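Local coordinates for protein nucleoporin nup120 (Schizosaccharomyces pombe, PDB 4GQ2) that serves as a structural constituent of the nuclear pore complex, whose nucleoporins can also dock transiently associated nuclear transport factors, at residues I365-T374 / H515-I523; N810-F821 / T874-E882. All coordinates share one frame; numbering follows the deposited sequence.

Overall arrangement
The two contacts lie far apart in the chain, on opposite sides of its centre, with their own centres 45 Å apart and their nearest atoms about 29 Å apart. Contact 1 belongs to the beta-propeller region: residues 365-374, a hairpin of one sheet, meet residues 515-523, where the chain leaves helix 492-515 and enters strand 520-525 of the same sheet. Contact 2 belongs to the helical C-terminal region, where helix 812-822 receives the approach to helix 881-889. They follow one another in series along the sequence and never touch. Each combines apolar packing with one water that links both of its segments.

Contact 1: residues I365-T374 / H515-I523; sequences IIAWKSNLNT and HFGDEILSI
Ile520 turns its CG2 methyl onto the start of the Lys369 side chain, 3.7 Å from Lys369 CB, while Ile520 CB lies 3.7 Å from Thr374 OG1. This begins the close-packed part, which continues with Ala367 CB on Ile523 CG2 at 3.9 Å and Ile365 CG2 against Ile523 CD1. With chi1 at 67°, Ile523 holds CG1 between its backbone N and carbonyl carbon, and CD1 is thereby carried over to Ile365. At the turn, Leu372 adds a second apolar patch: CB sits off-centre over the His515 ring, CD1 lies 3.6 Å from His515 CD2 and also meets Phe516 CD1, and CD2 packs on Glu519 CB.

Strand segments 365-370 and 520-523 run antiparallel, their axes 7.9 Å apart at closest, yet they are not paired neighbours: residues 365-374 form a hairpin closed by a type II' turn from Ser370 to Asn373, and strand 520-525 lies at the far edge of the same propeller-region sheet. Side chains join the strands, and a water links the turn and Thr374 to Ile520, accepting from Ile520 N, donating to Asn371 O and hydrogen-bonding with Thr374 OG1.

Toward the more exposed side the contact becomes polar. Lys369 NZ forms a salt bridge with Glu519 OE2 at 2.8 Å, meeting the oxygen on its anti side, and also donates to Ile520 O (3.2 Å), almost in line with the carbonyl. Replacing this lysine with a methionine would probably leave the Glu519 carboxylate without its countercharge here and Ile520 O without this donor. His515 ND1 donates to Asp518 OD2 in the ring plane at 2.7 Å; Lys539 pairs with OD1.

Contact 2: residues N810-F821 / T874-E882; sequences NDLVTELVEKLF and TSQFAVLRE
Phe877 points the edge of its ring at Glu818 on helix 812-822, the carboxyl carbon Glu818 CD lying 3.8 Å from Phe877 CD1. The carboxylate plane stands 77° from the ring. Thr814 CG2 comes up obliquely to Phe877 CE1 (4.1 Å), and just ahead of the helix the Asn810 amide approaches the far end of the ring, Asn810 CG lying 3.6 Å from Phe877 CZ. Ile841 of helix 840-852 also touches this phenylalanine.

Glu818 reaches across from the helix to the backbone of residues 877-879. Its CG is anti to the backbone N (chi1 -163°) and the chain then bends at chi2, bringing OE2 to Val879 N, which donates at 3.0 Å with an N-H...O angle of 155°. In this all-helical region, assigned to the HEAT repeats of the Nup120 family, the carboxylate thus ties one helix to the turn that leads into helix 881-889. A water shares in the grip: it donates to Glu818 OE1 and to Gln876 O, and accepts from Ala878 N and Lys819 NZ. Both oxygens of the buried carboxylate are therefore engaged, and Lys819, in a long ion pair with Glu818 OE1, would be expected to favour the charged form of the carboxylate.

Val879 CG2 packs 3.6 Å from Glu818 CG, while its other methyl, CG1, meets Phe821 CD2 at 3.8 Å. The Phe821 ring in turn stacks edge-to-face with Tyr826.

Contact 1: residues I365-T374 / H515-I523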
loop_
_atom_site.group_PDB
_atom_site.type_symbol
_atom_site.label_atom_id
_atom_site.label_comp_id
_atom_site.label_asym_id
_atom_site.label_seq_id
_atom_site.Cartn_x
_atom_site.Cartn_y
_atom_site.Cartn_z
ATOM N N ILE A 365 6.628 24.504 23.769
ATOM C CA ILE A 365 6.413 23.080 23.501
ATOM C C ILE A 365 7.368 22.270 24.375
ATOM O O ILE A 365 8.567 22.551 24.426
ATOM C CB ILE A 365 6.621 22.732 22.005
ATOM C CG1 ILE A 365 5.772 23.650 21.118
ATOM C CG2 ILE A 365 6.263 21.274 21.731
ATOM C CD1 ILE A 365 6.338 23.865 19.730
ATOM N N ILE A 366 6.825 21.274 25.063
ATOM C CA ILE A 366 7.584 20.477 26.017
ATOM C C ILE A 366 7.416 18.994 25.718
ATOM O O ILE A 366 6.296 18.534 25.494
ATOM C CB ILE A 366 7.096 20.725 27.463
ATOM C CG1 ILE A 366 6.840 22.218 27.716
ATOM C CG2 ILE A 366 8.086 20.154 28.466
ATOM C CD1 ILE A 366 6.079 22.510 28.995
ATOM N N ALA A 367 8.527 18.255 25.737
ATOM C CA ALA A 367 8.523 16.795 25.565
ATOM C C ALA A 367 8.897 16.074 26.858
ATOM O O ALA A 367 9.934 16.360 27.469
ATOM C CB ALA A 367 9.469 16.379 24.443
ATOM N N TRP A 368 8.051 15.127 27.254
ATOM C CA TRP A 368 8.249 14.348 28.468
ATOM C C TRP A 368 8.552 12.919 28.155
ATOM O O TRP A 368 8.007 12.349 27.211
ATOM C CB TRP A 368 7.023 14.446 29.371
ATOM C CG TRP A 368 6.788 15.858 29.834
ATOM C CD1 TRP A 368 5.919 16.796 29.289
ATOM C CD2 TRP A 368 7.471 16.561 30.930
ATOM N NE1 TRP A 368 5.999 17.989 29.964
ATOM C CE2 TRP A 368 6.908 17.917 30.960
ATOM C CE3 TRP A 368 8.444 16.210 31.866
ATOM C CZ2 TRP A 368 7.320 18.866 31.889
ATOM C CZ3 TRP A 368 8.854 17.175 32.797
ATOM C CH2 TRP A 368 8.303 18.471 32.808
ATOM N N LYS A 369 9.410 12.327 28.975
ATOM C CA LYS A 369 9.961 11.003 28.728
ATOM C C LYS A 369 9.743 10.108 29.939
ATOM O O LYS A 369 9.853 10.558 31.082
ATOM C CB LYS A 369 11.459 11.142 28.432
ATOM C CG LYS A 369 12.240 9.853 28.235
ATOM C CD LYS A 369 13.706 10.170 27.968
ATOM C CE LYS A 369 14.428 8.985 27.342
ATOM N NZ LYS A 369 15.529 9.422 26.427
ATOM N N SER A 370 9.417 8.845 29.676
ATOM C CA SER A 370 9.363 7.820 30.707
ATOM C C SER A 370 9.700 6.485 30.072
ATOM O O SER A 370 8.818 5.787 29.559
ATOM C CB SER A 370 7.982 7.768 31.364
ATOM O OG SER A 370 8.000 6.913 32.494
ATOM N N ASN A 371 10.984 6.133 30.116
ATOM C CA ASN A 371 11.504 4.995 29.367
ATOM C C ASN A 371 11.052 5.213 27.917
ATOM O O ASN A 371 11.347 6.251 27.335
ATOM C CB ASN A 371 10.984 3.668 29.943
ATOM C CG ASN A 371 11.513 3.389 31.337
ATOM O OD1 ASN A 371 12.706 3.529 31.596
ATOM N ND2 ASN A 371 10.625 2.978 32.242
ATOM N N LEU A 372 10.371 4.230 27.335
ATOM C CA LEU A 372 9.895 4.316 25.956
ATOM C C LEU A 372 8.559 5.032 25.744
ATOM O O LEU A 372 8.013 5.023 24.639
ATOM C CB LEU A 372 9.831 2.902 25.369
ATOM C CG LEU A 372 11.124 2.088 25.338
ATOM C CD1 LEU A 372 10.826 0.682 24.845
ATOM C CD2 LEU A 372 12.169 2.757 24.452
ATOM N N ASN A 373 8.036 5.639 26.806
ATOM C CA ASN A 373 6.791 6.400 26.739
ATOM C C ASN A 373 7.073 7.884 26.590
ATOM O O ASN A 373 8.115 8.364 27.038
ATOM C CB ASN A 373 5.947 6.160 27.997
ATOM C CG ASN A 373 5.289 4.794 28.013
ATOM O OD1 ASN A 373 5.480 4.020 28.947
ATOM N ND2 ASN A 373 4.507 4.492 26.979
ATOM N N THR A 374 6.131 8.613 25.991
ATOM C CA THR A 374 6.348 10.014 25.639
ATOM C C THR A 374 5.061 10.849 25.704
ATOM O O THR A 374 4.006 10.413 25.242
ATOM C CB THR A 374 6.938 10.119 24.212
ATOM O OG1 THR A 374 8.094 9.278 24.102
ATOM C CG2 THR A 374 7.328 11.551 23.884
ATOM N N HIS A 515 9.867 -0.858 18.943
ATOM C CA HIS A 515 9.431 -0.008 20.037
ATOM C C HIS A 515 10.574 0.643 20.771
ATOM O O HIS A 515 10.411 1.717 21.345
ATOM C CB HIS A 515 8.526 -0.787 20.990
ATOM C CG HIS A 515 7.838 0.076 22.012
ATOM N ND1 HIS A 515 7.282 1.271 21.699
ATOM C CD2 HIS A 515 7.624 -0.115 23.375
ATOM C CE1 HIS A 515 6.742 1.815 22.805
ATOM N NE2 HIS A 515 6.953 0.967 23.832
ATOM N N PHE A 516 11.750 0.022 20.739
ATOM C CA PHE A 516 12.965 0.669 21.251
ATOM C C PHE A 516 13.272 1.960 20.488
ATOM O O PHE A 516 13.809 2.910 21.058
ATOM C CB PHE A 516 14.164 -0.292 21.211
ATOM C CG PHE A 516 14.073 -1.414 22.209
ATOM C CD1 PHE A 516 14.179 -1.162 23.582
ATOM C CD2 PHE A 516 13.874 -2.727 21.785
ATOM C CE1 PHE A 516 14.077 -2.192 24.508
ATOM C CE2 PHE A 516 13.781 -3.765 22.708
ATOM C CZ PHE A 516 13.883 -3.495 24.070
ATOM N N GLY A 517 12.918 1.993 19.201
ATOM C CA GLY A 517 13.084 3.190 18.381
ATOM C C GLY A 517 12.118 4.327 18.698
ATOM O O GLY A 517 12.235 5.425 18.136
ATOM N N ASP A 518 11.168 4.071 19.595
ATOM C CA ASP A 518 10.166 5.076 19.984
ATOM C C ASP A 518 10.617 6.018 21.100
ATOM O O ASP A 518 9.902 6.966 21.439
ATOM C CB ASP A 518 8.840 4.407 20.352
ATOM C CG ASP A 518 8.209 3.691 19.170
ATOM O OD1 ASP A 518 8.310 4.208 18.037
ATOM O OD2 ASP A 518 7.621 2.611 19.370
ATOM N N GLU A 519 11.802 5.769 21.657
ATOM C CA GLU A 519 12.362 6.650 22.674
ATOM C C GLU A 519 12.533 8.073 22.132
ATOM O O GLU A 519 13.142 8.275 21.084
ATOM C CB GLU A 519 13.704 6.102 23.165
ATOM C CG GLU A 519 14.343 6.909 24.288
ATOM C CD GLU A 519 15.492 6.178 24.964
ATOM O OE1 GLU A 519 15.903 5.103 24.472
ATOM O OE2 GLU A 519 15.992 6.681 25.989
ATOM N N ILE A 520 11.983 9.048 22.847
ATOM C CA ILE A 520 12.128 10.458 22.492
ATOM C C ILE A 520 13.570 10.890 22.761
ATOM O O ILE A 520 14.225 10.334 23.641
ATOM C CB ILE A 520 11.094 11.334 23.254
ATOM C CG1 ILE A 520 11.154 12.801 22.823
ATOM C CG2 ILE A 520 11.270 11.224 24.768
ATOM C CD1 ILE A 520 10.611 13.077 21.445
ATOM N N LEU A 521 14.074 11.854 21.989
ATOM C CA LEU A 521 15.458 12.309 22.144
ATOM C C LEU A 521 15.565 13.822 22.125
ATOM O O LEU A 521 16.293 14.406 22.926
ATOM C CB LEU A 521 16.378 11.714 21.070
ATOM C CG LEU A 521 16.470 10.191 20.946
ATOM C CD1 LEU A 521 17.292 9.813 19.719
ATOM C CD2 LEU A 521 17.055 9.554 22.197
ATOM N N SER A 522 14.853 14.453 21.195
ATOM C CA SER A 522 14.847 15.898 21.097
ATOM C C SER A 522 13.630 16.368 20.329
ATOM O O SER A 522 12.921 15.555 19.731
ATOM C CB SER A 522 16.107 16.391 20.395
ATOM O OG SER A 522 16.010 16.180 18.997
ATOM N N ILE A 523 13.399 17.684 20.369
ATOM C CA ILE A 523 12.414 18.356 19.527
ATOM C C ILE A 523 13.023 19.646 18.951
ATOM O O ILE A 523 13.915 20.246 19.563
ATOM C CB ILE A 523 11.078 18.644 20.266
ATOM C CG1 ILE A 523 11.256 19.677 21.390
ATOM C CG2 ILE A 523 10.447 17.357 20.798
ATOM C CD1 ILE A 523 9.952 20.309 21.841
HETATM O O HOH W 1 10.393 8.072 25.188
#

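Contact 2: residues N810-F821 / T874-E882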
loop_
_atom_site.group_PDB
_atom_site.type_symbol
_atom_site.label_atom_id
_atom_site.label_comp_id
_atom_site.label_asym_id
_atom_site.label_seq_id
_atom_site.Cartn_x
_atom_site.Cartn_y
_atom_site.Cartn_z
ATOM N N ASN A 810 -15.156 15.920 -12.836
ATOM C CA ASN A 810 -14.756 14.593 -13.256
ATOM C C ASN A 810 -14.560 13.695 -12.041
ATOM O O ASN A 810 -14.412 14.175 -10.915
ATOM C CB ASN A 810 -13.478 14.656 -14.096
ATOM C CG ASN A 810 -13.724 15.180 -15.501
ATOM O OD1 ASN A 810 -14.710 14.825 -16.152
ATOM N ND2 ASN A 810 -12.817 16.022 -15.983
ATOM N N ASP A 811 -14.567 12.392 -12.280
ATOM C CA ASP A 811 -14.415 11.415 -11.223
ATOM C C ASP A 811 -12.978 11.317 -10.729
ATOM O O ASP A 811 -12.031 11.245 -11.524
ATOM C CB ASP A 811 -14.882 10.049 -11.701
ATOM C CG ASP A 811 -15.149 9.114 -10.563
ATOM O OD1 ASP A 811 -16.065 9.409 -9.772
ATOM O OD2 ASP A 811 -14.445 8.091 -10.452
ATOM N N LEU A 812 -12.834 11.296 -9.410
ATOM C CA LEU A 812 -11.528 11.191 -8.752
ATOM C C LEU A 812 -10.754 9.919 -9.127
ATOM O O LEU A 812 -9.529 9.958 -9.295
ATOM C CB LEU A 812 -11.721 11.276 -7.239
ATOM C CG LEU A 812 -10.574 11.444 -6.233
ATOM C CD1 LEU A 812 -9.803 10.143 -6.004
ATOM C CD2 LEU A 812 -9.659 12.599 -6.614
ATOM N N VAL A 813 -11.461 8.801 -9.273
ATOM C CA VAL A 813 -10.812 7.544 -9.667
ATOM C C VAL A 813 -10.208 7.705 -11.051
ATOM O O VAL A 813 -9.045 7.378 -11.268
ATOM C CB VAL A 813 -11.781 6.348 -9.643
ATOM C CG1 VAL A 813 -11.111 5.108 -10.204
ATOM C CG2 VAL A 813 -12.260 6.077 -8.224
ATOM N N THR A 814 -10.996 8.238 -11.979
ATOM C CA THR A 814 -10.526 8.421 -13.342
ATOM C C THR A 814 -9.295 9.318 -13.367
ATOM O O THR A 814 -8.295 8.982 -14.006
ATOM C CB THR A 814 -11.623 8.980 -14.254
ATOM O OG1 THR A 814 -12.779 8.133 -14.183
ATOM C CG2 THR A 814 -11.133 9.036 -15.679
ATOM N N GLU A 815 -9.368 10.434 -12.646
ATOM C CA GLU A 815 -8.267 11.389 -12.561
ATOM C C GLU A 815 -6.989 10.744 -12.033
ATOM O O GLU A 815 -5.935 10.862 -12.649
ATOM C CB GLU A 815 -8.651 12.575 -11.674
ATOM C CG GLU A 815 -9.700 13.505 -12.278
ATOM C CD GLU A 815 -10.029 14.693 -11.383
ATOM O OE1 GLU A 815 -9.376 14.867 -10.329
ATOM O OE2 GLU A 815 -10.949 15.460 -11.737
ATOM N N LEU A 816 -7.088 10.060 -10.896
ATOM C CA LEU A 816 -5.904 9.471 -10.290
ATOM C C LEU A 816 -5.322 8.366 -11.170
ATOM O O LEU A 816 -4.120 8.384 -11.467
ATOM C CB LEU A 816 -6.179 8.974 -8.860
ATOM C CG LEU A 816 -5.030 8.220 -8.179
ATOM C CD1 LEU A 816 -3.760 9.064 -8.157
ATOM C CD2 LEU A 816 -5.423 7.787 -6.770
ATOM N N VAL A 817 -6.175 7.436 -11.602
ATOM C CA VAL A 817 -5.745 6.318 -12.457
ATOM C C VAL A 817 -5.157 6.805 -13.786
ATOM O O VAL A 817 -4.143 6.262 -14.265
ATOM C CB VAL A 817 -6.888 5.305 -12.708
ATOM C CG1 VAL A 817 -6.457 4.224 -13.684
ATOM C CG2 VAL A 817 -7.333 4.670 -11.399
ATOM N N GLU A 818 -5.769 7.844 -14.356
ATOM C CA GLU A 818 -5.306 8.413 -15.623
ATOM C C GLU A 818 -3.871 8.924 -15.487
ATOM O O GLU A 818 -3.043 8.685 -16.365
ATOM C CB GLU A 818 -6.253 9.517 -16.117
ATOM C CG GLU A 818 -6.104 9.882 -17.591
ATOM C CD GLU A 818 -5.244 11.113 -17.835
ATOM O OE1 GLU A 818 -4.837 11.780 -16.861
ATOM O OE2 GLU A 818 -4.978 11.426 -19.014
ATOM N N LYS A 819 -3.577 9.587 -14.370
ATOM C CA LYS A 819 -2.221 10.079 -14.103
ATOM C C LYS A 819 -1.227 8.946 -13.896
ATOM O O LYS A 819 -0.089 9.003 -14.382
ATOM C CB LYS A 819 -2.201 11.017 -12.901
ATOM C CG LYS A 819 -2.723 12.415 -13.187
ATOM C CD LYS A 819 -1.808 13.163 -14.149
ATOM C CE LYS A 819 -2.225 14.616 -14.304
ATOM N NZ LYS A 819 -3.667 14.750 -14.651
ATOM N N LEU A 820 -1.657 7.913 -13.177
ATOM C CA LEU A 820 -0.817 6.735 -12.961
ATOM C C LEU A 820 -0.458 6.121 -14.309
ATOM O O LEU A 820 0.689 5.728 -14.540
ATOM C CB LEU A 820 -1.519 5.707 -12.060
ATOM C CG LEU A 820 -1.578 6.003 -10.551
ATOM C CD1 LEU A 820 -2.514 5.035 -9.831
ATOM C CD2 LEU A 820 -0.188 5.946 -9.936
ATOM N N PHE A 821 -1.452 6.071 -15.196
ATOM C CA PHE A 821 -1.273 5.526 -16.526
ATOM C C PHE A 821 -0.226 6.323 -17.284
ATOM O O PHE A 821 0.743 5.749 -17.780
ATOM C CB PHE A 821 -2.598 5.478 -17.294
ATOM C CG PHE A 821 -2.498 4.752 -18.602
ATOM C CD1 PHE A 821 -2.597 3.363 -18.646
ATOM C CD2 PHE A 821 -2.275 5.451 -19.790
ATOM C CE1 PHE A 821 -2.493 2.683 -19.850
ATOM C CE2 PHE A 821 -2.167 4.773 -20.998
ATOM C CZ PHE A 821 -2.277 3.387 -21.028
ATOM N N THR A 874 -12.081 18.243 -24.821
ATOM C CA THR A 874 -11.695 18.177 -23.402
ATOM C C THR A 874 -10.184 18.278 -23.164
ATOM O O THR A 874 -9.391 17.543 -23.766
ATOM C CB THR A 874 -12.230 16.888 -22.743
ATOM O OG1 THR A 874 -13.535 16.595 -23.255
ATOM C CG2 THR A 874 -12.299 17.035 -21.226
ATOM N N SER A 875 -9.803 19.183 -22.265
ATOM C CA SER A 875 -8.396 19.513 -22.036
ATOM C C SER A 875 -7.715 18.696 -20.937
ATOM O O SER A 875 -6.504 18.466 -20.997
ATOM C CB SER A 875 -8.258 21.003 -21.717
ATOM O OG SER A 875 -8.987 21.331 -20.548
ATOM N N GLN A 876 -8.503 18.252 -19.956
ATOM C CA GLN A 876 -7.984 17.731 -18.682
ATOM C C GLN A 876 -7.167 16.431 -18.740
ATOM O O GLN A 876 -6.251 16.230 -17.918
ATOM C CB GLN A 876 -9.125 17.566 -17.673
ATOM C CG GLN A 876 -8.644 17.571 -16.229
ATOM C CD GLN A 876 -9.680 17.064 -15.245
ATOM O OE1 GLN A 876 -9.504 16.008 -14.636
ATOM N NE2 GLN A 876 -10.759 17.820 -15.072
ATOM N N PHE A 877 -7.502 15.563 -19.698
ATOM C CA PHE A 877 -6.910 14.234 -19.779
ATOM C C PHE A 877 -5.989 14.093 -20.972
ATOM O O PHE A 877 -6.439 14.045 -22.115
ATOM C CB PHE A 877 -7.993 13.156 -19.845
ATOM C CG PHE A 877 -8.994 13.226 -18.729
ATOM C CD1 PHE A 877 -8.685 12.736 -17.466
ATOM C CD2 PHE A 877 -10.254 13.773 -18.944
ATOM C CE1 PHE A 877 -9.611 12.795 -16.433
ATOM C CE2 PHE A 877 -11.190 13.824 -17.920
ATOM C CZ PHE A 877 -10.868 13.333 -16.664
ATOM N N ALA A 878 -4.696 13.994 -20.691
ATOM C CA ALA A 878 -3.683 13.847 -21.729
ATOM C C ALA A 878 -3.765 12.521 -22.496
ATOM O O ALA A 878 -3.164 12.404 -23.560
ATOM C CB ALA A 878 -2.297 14.031 -21.136
ATOM N N VAL A 879 -4.485 11.525 -21.967
ATOM C CA VAL A 879 -4.685 10.270 -22.719
ATOM C C VAL A 879 -5.533 10.499 -23.971
ATOM O O VAL A 879 -5.535 9.677 -24.872
ATOM C CB VAL A 879 -5.319 9.117 -21.887
ATOM C CG1 VAL A 879 -4.310 8.514 -20.928
ATOM C CG2 VAL A 879 -6.578 9.569 -21.155
ATOM N N LEU A 880 -6.250 11.622 -24.013
ATOM C CA LEU A 880 -7.130 11.952 -25.135
ATOM C C LEU A 880 -6.405 12.639 -26.296
ATOM O O LEU A 880 -7.001 12.853 -27.351
ATOM C CB LEU A 880 -8.308 12.814 -24.668
ATOM C CG LEU A 880 -9.259 12.256 -23.602
ATOM C CD1 LEU A 880 -10.469 13.164 -23.435
ATOM C CD2 LEU A 880 -9.712 10.848 -23.945
ATOM N N ARG A 881 -5.125 12.966 -26.111
ATOM C CA ARG A 881 -4.377 13.726 -27.122
ATOM C C ARG A 881 -4.359 13.075 -28.510
ATOM O O ARG A 881 -4.650 13.746 -29.501
ATOM C CB ARG A 881 -2.957 14.107 -26.649
ATOM C CG ARG A 881 -1.999 12.945 -26.420
ATOM C CD ARG A 881 -0.554 13.416 -26.331
ATOM N NE ARG A 881 0.051 13.587 -27.652
ATOM C CZ ARG A 881 0.651 12.616 -28.340
ATOM N NH1 ARG A 881 0.738 11.387 -27.840
ATOM N NH2 ARG A 881 1.168 12.872 -29.533
ATOM N N GLU A 882 -4.050 11.781 -28.579
ATOM C CA GLU A 882 -3.972 11.083 -29.867
ATOM C C GLU A 882 -5.305 11.099 -30.619
ATOM O O GLU A 882 -5.338 11.300 -31.830
ATOM C CB GLU A 882 -3.459 9.650 -29.701
ATOM C CG GLU A 882 -1.974 9.563 -29.372
ATOM C CD GLU A 882 -1.478 8.138 -29.168
ATOM O OE1 GLU A 882 -2.277 7.246 -28.807
ATOM O OE2 GLU A 882 -0.270 7.904 -29.365
HETATM O O HOH W 2 -3.733 14.293 -17.687
#